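Local structure of CalS10 (Micromonospora echinospora, 6UK5) at residues 21-26 against 85-90; 90-95 against 99-104. The protein probably transfers a methyl group from S-adenosylmethionine to an amino pentose during calicheamicin biosynthesis. All coordinates share one frame; numbering follows the deposited sequence.

Helix 86-95 serves both contacts, whose segments share Ala90. Interaction 1 sets its first turn against helix 20-32 in a buried spot beside S-adenosylmethionine; interaction 2 sets its last turns against edge strand 101-103 of the Rossmann-type sheet and is only partly buried. Across the protein segments the first is wholly apolar, built on methionine sulfur, a methyl group and an aromatic face, its polar reach going to the cofactor. The second combines a buried leucine with a solvent-exposed arginine that bonds a backbone carbonyl. The two also meet directly: Leu89 packs on Leu101, and Leu91 on Ala23.

Interaction 1: residues 21-26 against 85-90; sequences EHAEVY and APAMLA. With SAM (S-adenosylmethionine), chain D.
In the S-adenosylmethionine pocket of this Rossmann-type methyltransferase, Tyr26 and Ala23 of helix 20-32 close over Met88 of helix 86-95, the helix that follows strand 78-83. The short helix axes pass 8.7 Å apart at 43°, and the backbones come nearest where the CA atoms of Ala23 and Met88 lie 5.4 Å from each other. Small residues permit this approach: Ala23 CB sits 3.5 Å from Met88 SD, and beside that pair it meets Ala87 CB at 4.4 Å. Met88 bends at chi2 (-74°) and again at chi3, which carries its end to the tyrosine. Its methyl CE lies over one face of the Tyr26 ring, 3.9 Å from the centroid and 15° off the normal, a CH-pi contact, while SD stands obliquely to the same ring in a Met-aromatic pair. The two side chains cross at about a right angle. With its face so engaged, the ring directs its edge to the cofactor: the Tyr26 hydroxyl OH donates a hydrogen bond of 2.6 Å to carboxylate oxygen OXT of SAM, near the ring plane. A phenylalanine here has no hydroxyl and would probably leave OXT without this donor, weakening the grip on the amino-acid end of the cofactor. Trp37 and Phe122 lie against the tyrosine, and SAM is also hydrogen-bonded by Trp37, Glu83, Asp105 and Met106. From the same side of the ring as Met88 CE, the sulfonium methyl SAM CE comes within 3.7 Å of Tyr26 CE2.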
ATOM      1  N   GLU A  21      17.180   0.242   3.346  1.00 68.71           N
ATOM      2  CA  GLU A  21      15.746   0.465   3.193  1.00 67.07           C
ATOM      3  C   GLU A  21      14.954  -0.773   3.597  1.00 64.78           C
ATOM      4  O   GLU A  21      13.990  -0.685   4.366  1.00 65.09           O
ATOM      5  CB  GLU A  21      15.435   0.863   1.749  1.00 63.04           C
ATOM      6  CG  GLU A  21      15.576   2.350   1.479  1.00 66.04           C
ATOM      7  CD  GLU A  21      15.513   2.690  -0.001  1.00 65.87           C
ATOM      8  OE1 GLU A  21      16.216   2.025  -0.794  1.00 63.88           O
ATOM      9  OE2 GLU A  21      14.755   3.618  -0.368  1.00 58.57           O
ATOM     10  N   HIS A  22      15.355  -1.943   3.090  1.00 62.15           N
ATOM     11  CA  HIS A  22      14.637  -3.173   3.407  1.00 58.43           C
ATOM     12  C   HIS A  22      14.650  -3.450   4.905  1.00 58.32           C
ATOM     13  O   HIS A  22      13.631  -3.852   5.478  1.00 58.40           O
ATOM     14  CB  HIS A  22      15.252  -4.346   2.641  1.00 54.83           C
ATOM     15  CG  HIS A  22      14.411  -5.585   2.654  1.00 54.33           C
ATOM     16  ND1 HIS A  22      14.933  -6.840   2.427  1.00 52.41           N
ATOM     17  CD2 HIS A  22      13.085  -5.762   2.859  1.00 55.21           C
ATOM     18  CE1 HIS A  22      13.967  -7.737   2.498  1.00 55.60           C
ATOM     19  NE2 HIS A  22      12.835  -7.110   2.758  1.00 58.09           N
ATOM     20  N   ALA A  23      15.797  -3.240   5.556  1.00 62.88           N
ATOM     21  CA  ALA A  23      15.894  -3.510   6.986  1.00 67.54           C
ATOM     22  C   ALA A  23      14.901  -2.671   7.780  1.00 66.95           C
ATOM     23  O   ALA A  23      14.360  -3.131   8.793  1.00 68.44           O
ATOM     24  CB  ALA A  23      17.321  -3.240   7.472  1.00 68.57           C
ATOM     25  N   GLU A  24      14.642  -1.444   7.328  1.00 67.59           N
ATOM     26  CA  GLU A  24      13.775  -0.537   8.072  1.00 67.22           C
ATOM     27  C   GLU A  24      12.332  -1.029   8.096  1.00 64.54           C
ATOM     28  O   GLU A  24      11.627  -0.852   9.096  1.00 71.54           O
ATOM     29  CB  GLU A  24      13.860   0.859   7.454  1.00 70.39           C
ATOM     30  CG  GLU A  24      13.059   1.930   8.172  1.00 71.68           C
ATOM     31  CD  GLU A  24      12.874   3.166   7.327  1.00 72.73           C
ATOM     32  OE1 GLU A  24      13.659   3.353   6.371  1.00 70.76           O
ATOM     33  OE2 GLU A  24      11.938   3.938   7.621  1.00 77.19           O
ATOM     34  N   VAL A  25      11.879  -1.649   7.007  1.00 63.03           N
ATOM     35  CA  VAL A  25      10.492  -2.062   6.834  1.00 63.79           C
ATOM     36  C   VAL A  25      10.314  -3.565   6.939  1.00 60.76           C
ATOM     37  O   VAL A  25       9.172  -4.048   6.892  1.00 60.78           O
ATOM     38  CB  VAL A  25       9.932  -1.565   5.486  1.00 65.69           C
ATOM     39  CG1 VAL A  25       9.861  -0.048   5.459  1.00 73.17           C
ATOM     40  CG2 VAL A  25      10.786  -2.084   4.332  1.00 63.23           C
ATOM     41  N   TYR A  26      11.401  -4.323   7.084  1.00 60.97           N
ATOM     42  CA  TYR A  26      11.322  -5.773   6.944  1.00 62.36           C
ATOM     43  C   TYR A  26      10.434  -6.414   8.005  1.00 62.87           C
ATOM     44  O   TYR A  26       9.682  -7.348   7.705  1.00 62.34           O
ATOM     45  CB  TYR A  26      12.744  -6.339   6.995  1.00 62.08           C
ATOM     46  CG  TYR A  26      12.853  -7.756   7.483  1.00 58.53           C
ATOM     47  CD1 TYR A  26      13.247  -8.034   8.785  1.00 62.53           C
ATOM     48  CD2 TYR A  26      12.580  -8.820   6.641  1.00 59.94           C
ATOM     49  CE1 TYR A  26      13.357  -9.331   9.235  1.00 67.69           C
ATOM     50  CE2 TYR A  26      12.683 -10.121   7.082  1.00 67.63           C
ATOM     51  CZ  TYR A  26      13.076 -10.373   8.379  1.00 68.15           C
ATOM     52  OH  TYR A  26      13.183 -11.671   8.821  1.00 71.21           O
ATOM     53  N   ALA A  85      24.438  -9.416   5.949  1.00 51.61           N
ATOM     54  CA  ALA A  85      24.001  -8.108   5.476  1.00 49.68           C
ATOM     55  C   ALA A  85      24.224  -7.076   6.574  1.00 53.72           C
ATOM     56  O   ALA A  85      23.595  -7.174   7.635  1.00 50.56           O
ATOM     57  CB  ALA A  85      22.533  -8.145   5.070  1.00 50.39           C
ATOM     58  N   PRO A  86      25.088  -6.077   6.371  1.00 55.92           N
ATOM     59  CA  PRO A  86      25.366  -5.132   7.464  1.00 54.78           C
ATOM     60  C   PRO A  86      24.210  -4.204   7.769  1.00 58.63           C
ATOM     61  O   PRO A  86      24.121  -3.704   8.898  1.00 59.22           O
ATOM     62  CB  PRO A  86      26.592  -4.351   6.969  1.00 49.24           C
ATOM     63  CG  PRO A  86      26.649  -4.562   5.496  1.00 47.39           C
ATOM     64  CD  PRO A  86      25.837  -5.765   5.138  1.00 49.91           C
ATOM     65  N   ALA A  87      23.315  -3.962   6.809  1.00 61.47           N
ATOM     66  CA  ALA A  87      22.138  -3.153   7.100  1.00 63.28           C
ATOM     67  C   ALA A  87      21.248  -3.839   8.125  1.00 61.97           C
ATOM     68  O   ALA A  87      20.701  -3.184   9.018  1.00 64.84           O
ATOM     69  CB  ALA A  87      21.360  -2.867   5.819  1.00 69.79           C
ATOM     70  N   MET A  88      21.096  -5.160   8.021  1.00 59.81           N
ATOM     71  CA  MET A  88      20.291  -5.868   9.008  1.00 60.67           C
ATOM     72  C   MET A  88      21.044  -5.985  10.326  1.00 58.18           C
ATOM     73  O   MET A  88      20.454  -5.831  11.401  1.00 59.86           O
ATOM     74  CB  MET A  88      19.912  -7.259   8.490  1.00 60.60           C
ATOM     75  CG  MET A  88      19.308  -7.257   7.092  1.00 60.05           C
ATOM     76  SD  MET A  88      17.608  -6.650   7.028  1.00 59.59           S
ATOM     77  CE  MET A  88      16.633  -8.146   7.094  1.00 62.21           C
ATOM     78  N   LEU A  89      22.350  -6.252  10.259  1.00 58.28           N
ATOM     79  CA  LEU A  89      23.176  -6.297  11.460  1.00 59.41           C
ATOM     80  C   LEU A  89      23.278  -4.940  12.145  1.00 62.06           C
ATOM     81  O   LEU A  89      23.531  -4.888  13.353  1.00 60.35           O
ATOM     82  CB  LEU A  89      24.563  -6.838  11.115  1.00 59.38           C
ATOM     83  CG  LEU A  89      25.495  -7.072  12.303  1.00 57.83           C
ATOM     84  CD1 LEU A  89      25.026  -8.266  13.109  1.00 59.88           C
ATOM     85  CD2 LEU A  89      26.908  -7.307  11.802  1.00 58.21           C
ATOM     86  N   ALA A  90      23.089  -3.842  11.410  1.00 63.86           N
ATOM     87  CA  ALA A  90      23.076  -2.527  12.043  1.00 63.25           C
ATOM     88  C   ALA A  90      21.892  -2.407  12.994  1.00 67.05           C
ATOM     89  O   ALA A  90      22.060  -2.183  14.198  1.00 67.32           O
ATOM     90  CB  ALA A  90      23.030  -1.433  10.975  1.00 72.43           C
TER
HETATM   91  N   SAM D 302      16.502 -14.861  11.710  1.00 62.92           N
HETATM   92  CA  SAM D 302      16.108 -13.851  10.780  1.00 65.34           C
HETATM   93  C   SAM D 302      14.655 -13.347  11.038  1.00 62.85           C
HETATM   94  O   SAM D 302      13.758 -14.204  11.236  1.00 57.37           O
HETATM   95  OXT SAM D 302      14.494 -12.110  11.018  1.00 61.42           O
HETATM   96  CB  SAM D 302      16.232 -14.384   9.347  1.00 62.48           C
HETATM   97  CG  SAM D 302      16.314 -13.190   8.411  1.00 62.69           C
HETATM   98  SD  SAM D 302      15.885 -13.834   6.779  1.00 57.16           S
HETATM   99  CE  SAM D 302      15.392 -12.331   5.951  1.00 68.84           C
HETATM  100  C5' SAM D 302      17.461 -14.202   5.917  1.00 60.53           C
HETATM  101  C4' SAM D 302      18.751 -13.554   6.438  1.00 59.88           C
HETATM  102  O4' SAM D 302      19.864 -14.389   6.071  1.00 64.17           O
HETATM  103  C3' SAM D 302      19.040 -12.162   5.869  1.00 61.60           C
HETATM  104  O3' SAM D 302      18.910 -11.166   6.880  1.00 59.25           O
HETATM  105  C2' SAM D 302      20.495 -12.238   5.366  1.00 62.27           C
HETATM  106  O2' SAM D 302      21.279 -11.149   5.842  1.00 59.70           O
HETATM  107  C1' SAM D 302      20.998 -13.567   5.931  1.00 66.02           C
HETATM  108  N9  SAM D 302      21.959 -14.261   5.083  1.00 66.80           N
HETATM  109  C8  SAM D 302      21.779 -14.693   3.793  1.00 66.70           C
HETATM  110  N7  SAM D 302      22.794 -15.362   3.306  1.00 64.22           N
HETATM  111  C5  SAM D 302      23.706 -15.381   4.348  1.00 63.36           C
HETATM  112  C6  SAM D 302      24.984 -15.957   4.483  1.00 61.55           C
HETATM  113  N6  SAM D 302      25.613 -16.610   3.502  1.00 62.09           N
HETATM  114  N1  SAM D 302      25.610 -15.826   5.673  1.00 59.60           N
HETATM  115  C2  SAM D 302      24.997 -15.155   6.652  1.00 60.55           C
HETATM  116  N3  SAM D 302      23.802 -14.560   6.638  1.00 61.54           N
HETATM  117  C4  SAM D 302      23.205 -14.711   5.452  1.00 63.87           C

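Interaction 2: residues 90-95 against 99-104; sequences ALARHR and VRLHAG
Helix 90-95 runs almost antiparallel to strand 101-103, their short axes 9.6 Å apart, and the backbones come nearest at Arg93 and Leu101, whose CA atoms are 7.0 Å from each other. This is the packing of helix on returning strand in a beta-alpha-beta unit, in which strand 78-83, helix 86-95 and strand 101-103 follow one another and the last strand hydrogen-bonds beside the first at the sheet's edge. Leu101 provides the apolar centre. Its CG stands anti to its own carbonyl carbon and its CD1 branch wedges against the helix, meeting Ala92 CB at 3.6 Å and the aliphatic Arg93 CG at 3.5 Å; Leu89 of the preceding turn adds to this cluster. The Arg93 and Leu101 side chains run alongside each other, pointing opposite ways. A bend at chi2 (-126°) brings the arginine chain back over the strand, with Arg93 NE 3.7 Å from Leu101 CB, and its guanidinium NH2 donates a hydrogen bond of 2.9 Å to Leu101 O. The N-H...O angle is 147°, and the donor approaches from above the carbonyl plane, 55° out of it. Next to this bond lies a second guanidinium: Arg100 NH1 is 3.9 Å from Arg93 NH2, which meets the Arg100 group at its edge. His102 ND1 lies over one face of that group, toward the rim, while His102 NE2 bonds to Glu80 on the neighbouring strand. Arg100 also touches Glu80, whose acidic group, with solvent around both exposed arginines, would probably ease the like-charge approach. The contact thus pairs apolar packing at Leu101 with one charged side chain spent on a backbone carbonyl at the surface.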
ATOM      1  N   ALA A  90      23.089  -3.842  11.410  1.00 63.86           N
ATOM      2  CA  ALA A  90      23.076  -2.527  12.043  1.00 63.25           C
ATOM      3  C   ALA A  90      21.892  -2.407  12.994  1.00 67.05           C
ATOM      4  O   ALA A  90      22.060  -2.183  14.198  1.00 67.32           O
ATOM      5  CB  ALA A  90      23.030  -1.433  10.975  1.00 72.43           C
ATOM      6  N   LEU A  91      20.675  -2.556  12.463  1.00 67.37           N
ATOM      7  CA  LEU A  91      19.495  -2.522  13.320  1.00 68.54           C
ATOM      8  C   LEU A  91      19.578  -3.594  14.397  1.00 69.12           C
ATOM      9  O   LEU A  91      19.066  -3.401  15.505  1.00 72.10           O
ATOM     10  CB  LEU A  91      18.219  -2.651  12.485  1.00 63.49           C
ATOM     11  CG  LEU A  91      17.878  -1.429  11.611  1.00 69.41           C
ATOM     12  CD1 LEU A  91      18.961  -1.050  10.607  1.00 71.30           C
ATOM     13  CD2 LEU A  91      16.540  -1.631  10.896  1.00 67.63           C
ATOM     14  N   ALA A  92      20.209  -4.731  14.089  1.00 69.15           N
ATOM     15  CA  ALA A  92      20.374  -5.777  15.092  1.00 68.45           C
ATOM     16  C   ALA A  92      21.105  -5.239  16.316  1.00 69.26           C
ATOM     17  O   ALA A  92      20.650  -5.414  17.452  1.00 69.31           O
ATOM     18  CB  ALA A  92      21.130  -6.963  14.491  1.00 64.13           C
ATOM     19  N   ARG A  93      22.248  -4.578  16.103  1.00 70.28           N
ATOM     20  CA  ARG A  93      22.960  -3.961  17.219  1.00 70.14           C
ATOM     21  C   ARG A  93      22.097  -2.908  17.900  1.00 69.44           C
ATOM     22  O   ARG A  93      22.045  -2.836  19.133  1.00 74.34           O
ATOM     23  CB  ARG A  93      24.279  -3.352  16.741  1.00 75.71           C
ATOM     24  CG  ARG A  93      25.279  -4.396  16.281  1.00 74.09           C
ATOM     25  CD  ARG A  93      26.611  -4.247  16.997  1.00 74.50           C
ATOM     26  NE  ARG A  93      27.598  -5.214  16.524  1.00 72.16           N
ATOM     27  CZ  ARG A  93      28.155  -5.200  15.318  1.00 77.51           C
ATOM     28  NH1 ARG A  93      27.832  -4.263  14.438  1.00 68.51           N
ATOM     29  NH2 ARG A  93      29.042  -6.131  14.992  1.00 82.67           N
ATOM     30  N   HIS A  94      21.418  -2.079  17.107  1.00 69.99           N
ATOM     31  CA  HIS A  94      20.540  -1.055  17.661  1.00 71.28           C
ATOM     32  C   HIS A  94      19.564  -1.666  18.661  1.00 70.85           C
ATOM     33  O   HIS A  94      19.446  -1.200  19.800  1.00 72.46           O
ATOM     34  CB  HIS A  94      19.798  -0.358  16.520  1.00 72.45           C
ATOM     35  CG  HIS A  94      19.225   0.975  16.885  1.00 86.94           C
ATOM     36  ND1 HIS A  94      18.797   1.284  18.159  1.00 84.47           N
ATOM     37  CD2 HIS A  94      19.023   2.087  16.140  1.00 84.56           C
ATOM     38  CE1 HIS A  94      18.348   2.527  18.178  1.00 81.96           C
ATOM     39  NE2 HIS A  94      18.474   3.035  16.967  1.00 84.13           N
ATOM     40  N   ARG A  95      18.854  -2.718  18.247  1.00 70.48           N
ATOM     41  CA  ARG A  95      17.880  -3.369  19.116  1.00 71.11           C
ATOM     42  C   ARG A  95      18.532  -4.138  20.259  1.00 71.75           C
ATOM     43  O   ARG A  95      17.883  -4.354  21.287  1.00 72.86           O
ATOM     44  CB  ARG A  95      17.013  -4.307  18.262  1.00 75.71           C
ATOM     45  CG  ARG A  95      16.462  -5.558  18.951  1.00 70.29           C
ATOM     46  CD  ARG A  95      16.148  -6.640  17.926  1.00 68.57           C
ATOM     47  NE  ARG A  95      15.283  -6.141  16.864  1.00 67.64           N
ATOM     48  CZ  ARG A  95      13.955  -6.178  16.897  1.00 63.41           C
ATOM     49  NH1 ARG A  95      13.316  -6.696  17.938  1.00 60.60           N
ATOM     50  NH2 ARG A  95      13.262  -5.694  15.879  1.00 72.11           N
ATOM     51  N   VAL A  99      24.995  -7.061  23.115  1.00 75.69           N
ATOM     52  CA  VAL A  99      25.020  -8.420  22.581  1.00 72.05           C
ATOM     53  C   VAL A  99      26.114  -8.476  21.527  1.00 68.11           C
ATOM     54  O   VAL A  99      26.091  -7.700  20.563  1.00 66.22           O
ATOM     55  CB  VAL A  99      23.661  -8.825  21.991  1.00 75.09           C
ATOM     56  CG1 VAL A  99      23.695 -10.267  21.501  1.00 69.48           C
ATOM     57  CG2 VAL A  99      22.565  -8.618  23.019  1.00 75.92           C
ATOM     58  N   ARG A 100      27.065  -9.392  21.701  1.00 67.70           N
ATOM     59  CA  ARG A 100      28.122  -9.563  20.712  1.00 67.42           C
ATOM     60  C   ARG A 100      27.507 -10.073  19.415  1.00 68.57           C
ATOM     61  O   ARG A 100      26.980 -11.189  19.360  1.00 67.15           O
ATOM     62  CB  ARG A 100      29.196 -10.524  21.218  1.00 68.43           C
ATOM     63  CG  ARG A 100      30.401 -10.620  20.281  1.00 71.20           C
ATOM     64  CD  ARG A 100      31.170  -9.298  20.203  1.00 73.64           C
ATOM     65  NE  ARG A 100      32.238  -9.327  19.203  1.00 81.15           N
ATOM     66  CZ  ARG A 100      32.209  -8.662  18.046  1.00 78.35           C
ATOM     67  NH1 ARG A 100      31.172  -7.899  17.724  1.00 71.93           N
ATOM     68  NH2 ARG A 100      33.230  -8.755  17.207  1.00 87.60           N
ATOM     69  N   LEU A 101      27.573  -9.248  18.376  1.00 69.14           N
ATOM     70  CA  LEU A 101      27.092  -9.586  17.045  1.00 69.14           C
ATOM     71  C   LEU A 101      28.276  -9.590  16.091  1.00 69.93           C
ATOM     72  O   LEU A 101      29.163  -8.735  16.184  1.00 72.44           O
ATOM     73  CB  LEU A 101      26.033  -8.587  16.574  1.00 69.52           C
ATOM     74  CG  LEU A 101      24.797  -8.468  17.467  1.00 69.03           C
ATOM     75  CD1 LEU A 101      23.759  -7.552  16.845  1.00 76.74           C
ATOM     76  CD2 LEU A 101      24.181  -9.833  17.733  1.00 72.83           C
ATOM     77  N   HIS A 102      28.280 -10.547  15.170  1.00 68.46           N
ATOM     78  CA  HIS A 102      29.388 -10.744  14.250  1.00 69.54           C
ATOM     79  C   HIS A 102      28.917 -10.609  12.813  1.00 61.11           C
ATOM     80  O   HIS A 102      27.865 -11.138  12.441  1.00 59.65           O
ATOM     81  CB  HIS A 102      30.024 -12.123  14.448  1.00 68.42           C
ATOM     82  CG  HIS A 102      30.391 -12.419  15.867  1.00 75.64           C
ATOM     83  ND1 HIS A 102      31.661 -12.221  16.365  1.00 80.69           N
ATOM     84  CD2 HIS A 102      29.653 -12.895  16.897  1.00 78.13           C
ATOM     85  CE1 HIS A 102      31.689 -12.564  17.640  1.00 81.97           C
ATOM     86  NE2 HIS A 102      30.484 -12.978  17.987  1.00 77.70           N
ATOM     87  N   ALA A 103      29.697  -9.893  12.012  1.00 56.70           N
ATOM     88  CA  ALA A 103      29.503  -9.910  10.571  1.00 53.85           C
ATOM     89  C   ALA A 103      30.201 -11.146  10.025  1.00 55.28           C
ATOM     90  O   ALA A 103      31.377 -11.382  10.319  1.00 52.93           O
ATOM     91  CB  ALA A 103      30.068  -8.646   9.926  1.00 49.79           C
ATOM     92  N   GLY A 104      29.484 -11.937   9.241  1.00 56.97           N
ATOM     93  CA  GLY A 104      30.065 -13.184   8.783  1.00 59.15           C
ATOM     94  C   GLY A 104      29.204 -13.841   7.732  1.00 57.62           C
ATOM     95  O   GLY A 104      28.061 -13.444   7.486  1.00 54.51           O
TER